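PDB 3PU6: hydrogenase maturation protease from Wolinella succinogenes, which probably acts as an endopeptidase that processes and so activates hydrogenases during their maturation. Local coordinates for residues A[6-11]-A[94-99]; A[33-38]-A[142-147]. All coordinates share one frame; numbering follows the deposited sequence.

Contacts 1 and 2 lie about 16 Å apart, centre to centre, and are joined through one β-sheet. Strand 5-10 carries half of contact 1 and strand 35-41, its parallel neighbour at the sheet edge, half of contact 2; probable backbone bonds run from F38 N to L7 O and from C9 N to F38 O. Along the chain the segments alternate: 6-11, 33-38, 94-99, 142-147. Contact 1 packs helix 94-103 on one face of the sheet, whereas contact 2 packs helix 128-147 on the other. Together they join both helical layers of this α/β/α sandwich to neighbouring strands, bringing the C-terminal half of the chain against the N-terminal strands.

Contact 1. Residues A[6-11]-A[94-99]; sequences VLLCVG and PILISY
The carbonyl oxygen P94 O is gripped twice by S98, at the start of the helix whose L96 packs on L8 and V10 of strand 5-10. This joins a helix to an inner parallel strand of the α/β/α sandwich, on the sheet face that helix 48-54 also covers. S98 N lies 3.0 Å from P94 O in the regular helical bond, and S98 OG bonds to the same oxygen at 3.1 Å. The hydroxyl donor comes in at a C=O...donor angle of 130°. It stands 27° off the carbonyl plane. The S98 hydroxyl folds back along its own helix and thus adds a side-chain bond to the main-chain bond of the first helical turn.

Between helix and strand the contact is apolar and small, burying 84 Å² over both sides. L8 and V10, two residues apart on the strand, start their side chains toward the helix, and L96 starts toward the strand. Its CG lies anti to the backbone N (chi1 -178°), extending the branch across to the strand, although the closest CA pair, V10 and L96, is 10.4 Å apart. The V10 and L96 side chains run antiparallel past one another. P44 touches both of them, while F48 packs on L96 and stacks its ring with that of Y99, placing the helix beside helix 48-54. A single methyl serves both strand residues: L96 CD2 meets L8 CD2 at 4.3 Å and V10 CG2 at 4.2 Å.

Contact 2. Residues A[33-38]-A[142-147]; sequences PEWSVF and KELDGM
The indole of W35 presents an edge to helix 128-147, where the carboxylate of D145 and a methyl of L144 meet it at separate points. At the pyrrole end, W35 NE1 donates a weak hydrogen bond to D145 OD1, 3.3 Å long and bent to 149° at the hydrogen. The carboxylate approaches nearly in the indole plane, with D145 CG 3.5 Å from W35 NE1, but it is turned steeply, its own plane standing 71° from that of the ring. In this pose OD1 is the nearer oxygen, while D145 OD2 lies 3.8 Å from W35 NE1. The D145 side chain leaves the helix across the contact rather than straight at the strand; CG anti to the backbone N (chi1 -162°) carries the carboxylate to the ring edge, and the two side chains pass in opposite directions.

At the benzo end, L144 stands roughly perpendicular to the W35 side chain. Its methyl CD2 reaches W35 CH2 at 3.9 Å, again near the ring plane, so one indole edge combines a polar and an apolar contact with successive helix residues.

K5 stands near both acids of this site: it forms a salt bridge with E34 OE1 and a long, weak ion pair with D145 OD1, and may thus offset the nearby like charges of E34 and D145. V28 of helix 20-31 also packs on W35, which places the indole among the edge strand and two helices. Such a tryptophan, reaching from edge strand 35-41 into the layer formed by helices 20-31 and 128-147, is part of the sheet-to-helix interface of a three-layer α/β/α sandwich.

Contact 1. Residues A[6-11]-A[94-99]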
loop_
_atom_site.group_PDB
_atom_site.type_symbol
_atom_site.label_atom_id
_atom_site.label_comp_id
_atom_site.label_asym_id
_atom_site.label_seq_id
_atom_site.Cartn_x
_atom_site.Cartn_y
_atom_site.Cartn_z
ATOM N N VAL A 6 7.304 -2.160 -7.103
ATOM C CA VAL A 6 7.405 -1.417 -5.840
ATOM C C VAL A 6 6.115 -1.451 -5.032
ATOM O O VAL A 6 5.025 -1.326 -5.580
ATOM C CB VAL A 6 7.749 0.084 -6.065
ATOM C CG1 VAL A 6 7.616 0.863 -4.765
ATOM C CG2 VAL A 6 9.132 0.244 -6.636
ATOM N N LEU A 7 6.255 -1.609 -3.724
ATOM C CA LEU A 7 5.136 -1.490 -2.803
ATOM C C LEU A 7 5.379 -0.322 -1.853
ATOM O O LEU A 7 6.269 -0.397 -1.004
ATOM C CB LEU A 7 4.959 -2.784 -1.997
ATOM C CG LEU A 7 3.944 -2.736 -0.848
ATOM C CD1 LEU A 7 2.600 -2.159 -1.324
ATOM C CD2 LEU A 7 3.768 -4.123 -0.210
ATOM N N LEU A 8 4.591 0.746 -2.006
ATOM C CA LEU A 8 4.678 1.919 -1.131
ATOM C C LEU A 8 3.705 1.834 0.041
ATOM O O LEU A 8 2.505 1.965 -0.141
ATOM C CB LEU A 8 4.448 3.227 -1.911
ATOM C CG LEU A 8 4.434 4.555 -1.114
ATOM C CD1 LEU A 8 5.729 4.812 -0.358
ATOM C CD2 LEU A 8 4.094 5.767 -1.992
ATOM N N CYS A 9 4.222 1.634 1.246
ATOM C CA CYS A 9 3.357 1.482 2.407
ATOM C C CYS A 9 3.160 2.796 3.135
ATOM O O CYS A 9 4.127 3.439 3.545
ATOM C CB CYS A 9 3.900 0.451 3.377
ATOM S SG CYS A 9 4.331 -1.043 2.574
ATOM N N VAL A 10 1.883 3.162 3.288
ATOM C CA VAL A 10 1.444 4.397 3.925
ATOM C C VAL A 10 0.746 4.062 5.254
ATOM O O VAL A 10 0.140 2.998 5.388
ATOM C CB VAL A 10 0.482 5.175 2.987
ATOM C CG1 VAL A 10 -0.043 6.446 3.650
ATOM C CG2 VAL A 10 1.168 5.500 1.677
ATOM N N GLY A 11 0.855 4.961 6.236
ATOM C CA GLY A 11 0.226 4.776 7.534
ATOM C C GLY A 11 1.117 5.146 8.698
ATOM O O GLY A 11 2.305 5.406 8.531
ATOM N N PRO A 94 -5.248 11.154 -2.720
ATOM C CA PRO A 94 -5.484 11.652 -4.077
ATOM C C PRO A 94 -4.250 12.253 -4.725
ATOM O O PRO A 94 -3.885 11.833 -5.821
ATOM C CB PRO A 94 -6.558 12.718 -3.869
ATOM C CG PRO A 94 -7.270 12.275 -2.643
ATOM C CD PRO A 94 -6.216 11.703 -1.758
ATOM N N ILE A 95 -3.620 13.215 -4.062
ATOM C CA ILE A 95 -2.487 13.936 -4.639
ATOM C C ILE A 95 -1.264 13.022 -4.743
ATOM O O ILE A 95 -0.406 13.169 -5.627
ATOM C CB ILE A 95 -2.146 15.173 -3.783
ATOM C CG1 ILE A 95 -3.423 15.711 -3.115
ATOM C CG2 ILE A 95 -1.411 16.237 -4.622
ATOM C CD1 ILE A 95 -3.240 16.992 -2.332
ATOM N N LEU A 96 -1.199 12.072 -3.822
ATOM C CA LEU A 96 -0.188 11.047 -3.868
ATOM C C LEU A 96 -0.391 10.163 -5.097
ATOM O O LEU A 96 0.514 9.973 -5.927
ATOM C CB LEU A 96 -0.286 10.198 -2.616
ATOM C CG LEU A 96 0.803 9.143 -2.624
ATOM C CD1 LEU A 96 2.142 9.831 -2.794
ATOM C CD2 LEU A 96 0.758 8.349 -1.348
ATOM N N ILE A 97 -1.600 9.633 -5.208
ATOM C CA ILE A 97 -1.942 8.726 -6.284
ATOM C C ILE A 97 -1.720 9.321 -7.671
ATOM O O ILE A 97 -1.299 8.616 -8.580
ATOM C CB ILE A 97 -3.396 8.280 -6.169
ATOM C CG1 ILE A 97 -3.549 7.282 -5.023
ATOM C CG2 ILE A 97 -3.860 7.689 -7.474
ATOM C CD1 ILE A 97 -4.997 7.021 -4.654
ATOM N N SER A 98 -2.025 10.602 -7.851
ATOM C CA SER A 98 -1.888 11.207 -9.177
ATOM C C SER A 98 -0.434 11.518 -9.472
ATOM O O SER A 98 -0.038 11.651 -10.626
ATOM C CB SER A 98 -2.762 12.455 -9.342
ATOM O OG SER A 98 -2.613 13.339 -8.251
ATOM N N TYR A 99 0.370 11.613 -8.426
ATOM C CA TYR A 99 1.785 11.775 -8.639
ATOM C C TYR A 99 2.354 10.462 -9.146
ATOM O O TYR A 99 3.111 10.436 -10.119
ATOM C CB TYR A 99 2.505 12.178 -7.365
ATOM C CG TYR A 99 3.983 12.183 -7.590
ATOM C CD1 TYR A 99 4.790 11.182 -7.059
ATOM C CD2 TYR A 99 4.578 13.159 -8.393
ATOM C CE1 TYR A 99 6.170 11.169 -7.292
ATOM C CE2 TYR A 99 5.952 13.161 -8.632
ATOM C CZ TYR A 99 6.741 12.160 -8.080
ATOM O OH TYR A 99 8.096 12.139 -8.313
#

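Contact 2. Residues A[33-38]-A[142-147]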
loop_
_atom_site.group_PDB
_atom_site.type_symbol
_atom_site.label_atom_id
_atom_site.label_comp_id
_atom_site.label_asym_id
_atom_site.label_seq_id
_atom_site.Cartn_x
_atom_site.Cartn_y
_atom_site.Cartn_z
ATOM N N PRO A 33 11.203 -11.000 -2.127
ATOM C CA PRO A 33 12.463 -10.297 -2.396
ATOM C C PRO A 33 12.509 -9.574 -3.747
ATOM O O PRO A 33 13.232 -8.590 -3.873
ATOM C CB PRO A 33 13.494 -11.425 -2.367
ATOM C CG PRO A 33 12.865 -12.491 -1.523
ATOM C CD PRO A 33 11.417 -12.434 -1.866
ATOM N N GLU A 34 11.771 -10.055 -4.741
ATOM C CA GLU A 34 11.729 -9.378 -6.037
ATOM C C GLU A 34 10.978 -8.044 -5.982
ATOM O O GLU A 34 11.064 -7.218 -6.905
ATOM C CB GLU A 34 11.103 -10.284 -7.085
ATOM C CG GLU A 34 12.014 -11.388 -7.546
ATOM C CD GLU A 34 11.467 -12.102 -8.762
ATOM O OE1 GLU A 34 10.455 -11.618 -9.324
ATOM O OE2 GLU A 34 12.044 -13.145 -9.153
ATOM N N TRP A 35 10.227 -7.853 -4.899
ATOM C CA TRP A 35 9.559 -6.590 -4.618
ATOM C C TRP A 35 10.469 -5.721 -3.764
ATOM O O TRP A 35 10.997 -6.176 -2.739
ATOM C CB TRP A 35 8.246 -6.837 -3.863
ATOM C CG TRP A 35 7.168 -7.362 -4.723
ATOM C CD1 TRP A 35 7.043 -8.637 -5.202
ATOM C CD2 TRP A 35 6.054 -6.629 -5.231
ATOM N NE1 TRP A 35 5.916 -8.740 -5.983
ATOM C CE2 TRP A 35 5.289 -7.522 -6.015
ATOM C CE3 TRP A 35 5.629 -5.309 -5.105
ATOM C CZ2 TRP A 35 4.124 -7.134 -6.662
ATOM C CZ3 TRP A 35 4.478 -4.926 -5.750
ATOM C CH2 TRP A 35 3.740 -5.833 -6.524
ATOM N N SER A 36 10.665 -4.477 -4.174
ATOM C CA SER A 36 11.282 -3.529 -3.266
ATOM C C SER A 36 10.181 -2.726 -2.570
ATOM O O SER A 36 9.305 -2.164 -3.218
ATOM C CB SER A 36 12.296 -2.643 -3.983
ATOM O OG SER A 36 11.666 -1.754 -4.864
ATOM N N VAL A 37 10.226 -2.722 -1.241
ATOM C CA VAL A 37 9.218 -2.095 -0.403
ATOM C C VAL A 37 9.696 -0.743 0.114
ATOM O O VAL A 37 10.768 -0.635 0.702
ATOM C CB VAL A 37 8.858 -2.987 0.804
ATOM C CG1 VAL A 37 7.701 -2.397 1.581
ATOM C CG2 VAL A 37 8.502 -4.371 0.345
ATOM N N PHE A 38 8.889 0.287 -0.111
ATOM C CA PHE A 38 9.187 1.620 0.385
ATOM C C PHE A 38 8.213 2.029 1.474
ATOM O O PHE A 38 7.028 2.176 1.219
ATOM C CB PHE A 38 9.115 2.626 -0.753
ATOM C CG PHE A 38 10.201 2.472 -1.751
ATOM C CD1 PHE A 38 11.180 1.505 -1.576
ATOM C CD2 PHE A 38 10.278 3.310 -2.845
ATOM C CE1 PHE A 38 12.206 1.365 -2.481
ATOM C CE2 PHE A 38 11.308 3.175 -3.763
ATOM C CZ PHE A 38 12.275 2.202 -3.575
ATOM N N LYS A 142 0.562 -11.356 -3.716
ATOM C CA LYS A 142 1.041 -12.591 -4.301
ATOM C C LYS A 142 0.237 -12.937 -5.551
ATOM O O LYS A 142 0.797 -13.435 -6.527
ATOM C CB LYS A 142 0.958 -13.724 -3.287
ATOM C CG LYS A 142 1.945 -13.621 -2.147
ATOM C CD LYS A 142 1.649 -14.681 -1.107
ATOM C CE LYS A 142 2.860 -14.997 -0.240
ATOM N NZ LYS A 142 2.496 -15.889 0.914
ATOM N N GLU A 143 -1.070 -12.666 -5.532
ATOM C CA GLU A 143 -1.918 -12.935 -6.701
ATOM C C GLU A 143 -1.533 -12.006 -7.840
ATOM O O GLU A 143 -1.445 -12.427 -8.998
ATOM C CB GLU A 143 -3.410 -12.801 -6.363
ATOM C CG GLU A 143 -3.889 -13.772 -5.279
ATOM C CD GLU A 143 -5.222 -13.376 -4.636
ATOM O OE1 GLU A 143 -6.064 -12.749 -5.328
ATOM O OE2 GLU A 143 -5.418 -13.704 -3.434
ATOM N N LEU A 144 -1.282 -10.745 -7.499
ATOM C CA LEU A 144 -0.881 -9.749 -8.488
ATOM C C LEU A 144 0.461 -10.102 -9.101
ATOM O O LEU A 144 0.678 -9.937 -10.298
ATOM C CB LEU A 144 -0.798 -8.373 -7.849
ATOM C CG LEU A 144 -0.130 -7.363 -8.772
ATOM C CD1 LEU A 144 -0.988 -7.140 -10.011
ATOM C CD2 LEU A 144 0.159 -6.069 -8.031
ATOM N N ASP A 145 1.353 -10.592 -8.251
ATOM C CA ASP A 145 2.685 -11.013 -8.650
ATOM C C ASP A 145 2.635 -12.089 -9.721
ATOM O O ASP A 145 3.352 -12.020 -10.723
ATOM C CB ASP A 145 3.424 -11.556 -7.448
ATOM C CG ASP A 145 4.897 -11.602 -7.668
ATOM O OD1 ASP A 145 5.400 -10.842 -8.518
ATOM O OD2 ASP A 145 5.560 -12.396 -6.990
ATOM N N GLY A 146 1.779 -13.085 -9.486
ATOM C CA GLY A 146 1.531 -14.158 -10.427
ATOM C C GLY A 146 0.956 -13.661 -11.731
ATOM O O GLY A 146 1.381 -14.074 -12.808
HETATM N N MSE A 147 -0.014 -12.767 -11.648
HETATM C CA MSE A 147 -0.554 -12.204 -12.866
HETATM C C MSE A 147 0.529 -11.530 -13.696
HETATM O O MSE A 147 0.568 -11.685 -14.914
HETATM C CB MSE A 147 -1.658 -11.212 -12.558
HETATM C CG MSE A 147 -2.225 -10.581 -13.791
HETATM SE SE MSE A 147 -3.112 -8.904 -13.381
HETATM C CE MSE A 147 -1.663 -7.671 -13.907
#